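Local coordinates for protein translation initiation inhibitor (Streptococcus pyogenes, PDB 2EWC) that is of unknown function but belongs to the highly conserved YjgF family and is possibly an inhibitor of translation initiation, at residues D67-D72 against T99-H104. Sequence-based numbering, arbitrary orientation.
Sequences DCLFRD and TEFAHH
Thr99 N donates to Phe70 O (2.9 Å), carrying the parallel pairing of strands 63-70 and 93-98 one step past the second strand. Within the chain, 93-98 is the outermost strand of the mixed sheet of the YjgF-family fold, and other subunits pack against loop 99-104. Leu69 CB rests on Thr99 CG2 (3.9 Å) and on CE1 of Phe101, whose ring turns its edge to Leu69 O. A chi1 of 179° turns Thr99 OG1 away from Leu69 and leaves CG2 to make that contact; OG1 donates in plane to a lone pair of Glu100 O and accepts from the backbone N of Gln98 of a second subunit. Arg71, bent at chi3 (-67°), turns one guanidinium face to the rim of the Phe101 ring at CD2, edge-on and not stacked. NE is held by Leu110 O and NH2 donates to His103 O (2.9 Å), two bonds that limit how the group can turn. NH1 makes a salt bridge to Glu100 OE1 (3.3 Å). The two planes are 63° apart. Glu100 OE2 bonds Gln98 of the third subunit. Water 2 bridges the pair from beside it, accepting from Arg71 NH1 at 2.7 Å.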
loop_
_atom_site.group_PDB
_atom_site.type_symbol
_atom_site.label_atom_id
_atom_site.label_comp_id
_atom_site.label_asym_id
_atom_site.label_seq_id
_atom_site.Cartn_x
_atom_site.Cartn_y
_atom_site.Cartn_z
ATOM N N ASP B 67 -3.700 30.564 -14.592
ATOM C CA ASP B 67 -4.229 29.422 -15.337
ATOM C C ASP B 67 -3.546 29.438 -16.705
ATOM O O ASP B 67 -3.553 30.471 -17.365
ATOM C CB ASP B 67 -5.749 29.535 -15.502
ATOM C CG ASP B 67 -6.505 29.093 -14.267
ATOM O OD1 ASP B 67 -5.868 28.574 -13.331
ATOM O OD2 ASP B 67 -7.748 29.247 -14.220
ATOM N N CYS B 68 -2.934 28.325 -17.101
ATOM C CA CYS B 68 -2.205 28.277 -18.378
ATOM C C CYS B 68 -2.930 27.383 -19.360
ATOM O O CYS B 68 -3.214 26.220 -19.054
ATOM C CB CYS B 68 -0.778 27.784 -18.161
ATOM S SG CYS B 68 0.024 28.555 -16.707
ATOM N N LEU B 69 -3.266 27.924 -20.528
ATOM C CA LEU B 69 -4.051 27.163 -21.506
ATOM C C LEU B 69 -3.161 26.768 -22.688
ATOM O O LEU B 69 -2.592 27.631 -23.344
ATOM C CB LEU B 69 -5.260 27.975 -22.009
ATOM C CG LEU B 69 -6.338 28.489 -21.031
ATOM C CD1 LEU B 69 -7.506 29.172 -21.782
ATOM C CD2 LEU B 69 -6.885 27.396 -20.154
ATOM N N PHE B 70 -3.082 25.473 -22.984
ATOM C CA PHE B 70 -2.193 24.986 -24.036
ATOM C C PHE B 70 -3.013 24.248 -25.082
ATOM O O PHE B 70 -3.906 23.457 -24.737
ATOM C CB PHE B 70 -1.205 23.947 -23.499
ATOM C CG PHE B 70 -0.178 24.470 -22.519
ATOM C CD1 PHE B 70 1.127 24.756 -22.949
ATOM C CD2 PHE B 70 -0.482 24.581 -21.169
ATOM C CE1 PHE B 70 2.085 25.215 -22.069
ATOM C CE2 PHE B 70 0.484 25.031 -20.260
ATOM C CZ PHE B 70 1.769 25.362 -20.710
ATOM N N ARG B 71 -2.675 24.436 -26.351
ATOM C CA ARG B 71 -3.203 23.540 -27.376
ATOM C C ARG B 71 -2.612 22.117 -27.182
ATOM O O ARG B 71 -3.284 21.116 -27.458
ATOM C CB ARG B 71 -2.871 24.084 -28.774
ATOM C CG ARG B 71 -3.473 23.296 -29.926
ATOM C CD ARG B 71 -3.143 23.977 -31.268
ATOM N NE ARG B 71 -3.802 25.287 -31.427
ATOM C CZ ARG B 71 -5.061 25.480 -31.820
ATOM N NH1 ARG B 71 -5.858 24.437 -32.105
ATOM N NH2 ARG B 71 -5.517 26.733 -31.954
ATOM N N ASP B 72 -1.356 22.057 -26.713
ATOM C CA ASP B 72 -0.632 20.812 -26.406
ATOM C C ASP B 72 -0.044 20.961 -25.001
ATOM O O ASP B 72 1.002 21.595 -24.846
ATOM C CB ASP B 72 0.505 20.533 -27.435
ATOM C CG ASP B 72 1.260 19.205 -27.164
ATOM O OD1 ASP B 72 0.947 18.507 -26.170
ATOM O OD2 ASP B 72 2.176 18.836 -27.953
ATOM N N THR B 99 -6.716 22.811 -24.171
ATOM C CA THR B 99 -8.000 23.190 -24.753
ATOM C C THR B 99 -7.822 23.566 -26.230
ATOM O O THR B 99 -6.743 24.001 -26.668
ATOM C CB THR B 99 -8.673 24.337 -23.939
ATOM O OG1 THR B 99 -9.930 24.712 -24.542
ATOM C CG2 THR B 99 -7.736 25.564 -23.877
ATOM N N GLU B 100 -8.882 23.404 -26.999
ATOM C CA GLU B 100 -8.938 24.003 -28.312
ATOM C C GLU B 100 -9.147 25.484 -28.078
ATOM O O GLU B 100 -9.563 25.888 -26.989
ATOM C CB GLU B 100 -10.102 23.431 -29.124
ATOM C CG GLU B 100 -9.925 21.951 -29.444
ATOM C CD GLU B 100 -8.649 21.689 -30.241
ATOM O OE1 GLU B 100 -8.338 22.475 -31.166
ATOM O OE2 GLU B 100 -7.946 20.707 -29.927
ATOM N N PHE B 101 -8.863 26.271 -29.105
ATOM C CA PHE B 101 -9.081 27.701 -29.098
ATOM C C PHE B 101 -9.989 28.041 -30.272
ATOM O O PHE B 101 -9.987 27.327 -31.284
ATOM C CB PHE B 101 -7.743 28.437 -29.266
ATOM C CG PHE B 101 -6.783 28.248 -28.103
ATOM C CD1 PHE B 101 -7.085 28.735 -26.851
ATOM C CD2 PHE B 101 -5.591 27.560 -28.272
ATOM C CE1 PHE B 101 -6.215 28.558 -25.775
ATOM C CE2 PHE B 101 -4.698 27.407 -27.213
ATOM C CZ PHE B 101 -5.016 27.897 -25.962
ATOM N N ALA B 102 -10.740 29.138 -30.155
ATOM C CA ALA B 102 -11.531 29.662 -31.284
ATOM C C ALA B 102 -10.632 30.389 -32.294
ATOM O O ALA B 102 -10.959 31.472 -32.765
ATOM C CB ALA B 102 -12.667 30.587 -30.785
ATOM N N HIS B 103 -9.483 29.783 -32.605
ATOM C CA HIS B 103 -8.539 30.291 -33.599
ATOM C C HIS B 103 -7.782 29.080 -34.130
ATOM O O HIS B 103 -7.557 28.116 -33.396
ATOM C CB HIS B 103 -7.580 31.338 -32.994
ATOM C CG HIS B 103 -6.453 31.742 -33.905
ATOM N ND1 HIS B 103 -6.483 32.885 -34.676
ATOM C CD2 HIS B 103 -5.256 31.157 -34.153
ATOM C CE1 HIS B 103 -5.355 32.981 -35.361
ATOM N NE2 HIS B 103 -4.597 31.940 -35.067
ATOM N N HIS B 104 -7.416 29.118 -35.408
ATOM C CA HIS B 104 -6.764 27.967 -36.069
ATOM C C HIS B 104 -5.482 27.536 -35.329
ATOM O O HIS B 104 -4.822 28.369 -34.694
ATOM C CB HIS B 104 -6.526 28.222 -37.588
ATOM C CG HIS B 104 -5.433 29.205 -37.906
ATOM N ND1 HIS B 104 -5.683 30.530 -38.206
ATOM C CD2 HIS B 104 -4.090 29.043 -38.029
ATOM C CE1 HIS B 104 -4.541 31.145 -38.472
ATOM N NE2 HIS B 104 -3.559 30.268 -38.368
HETATM O O HOH W 1 -6.065 21.198 -28.129
HETATM O O HOH W 2 -8.427 25.226 -32.172
HETATM O O HOH W 3 -5.638 21.528 -32.428
#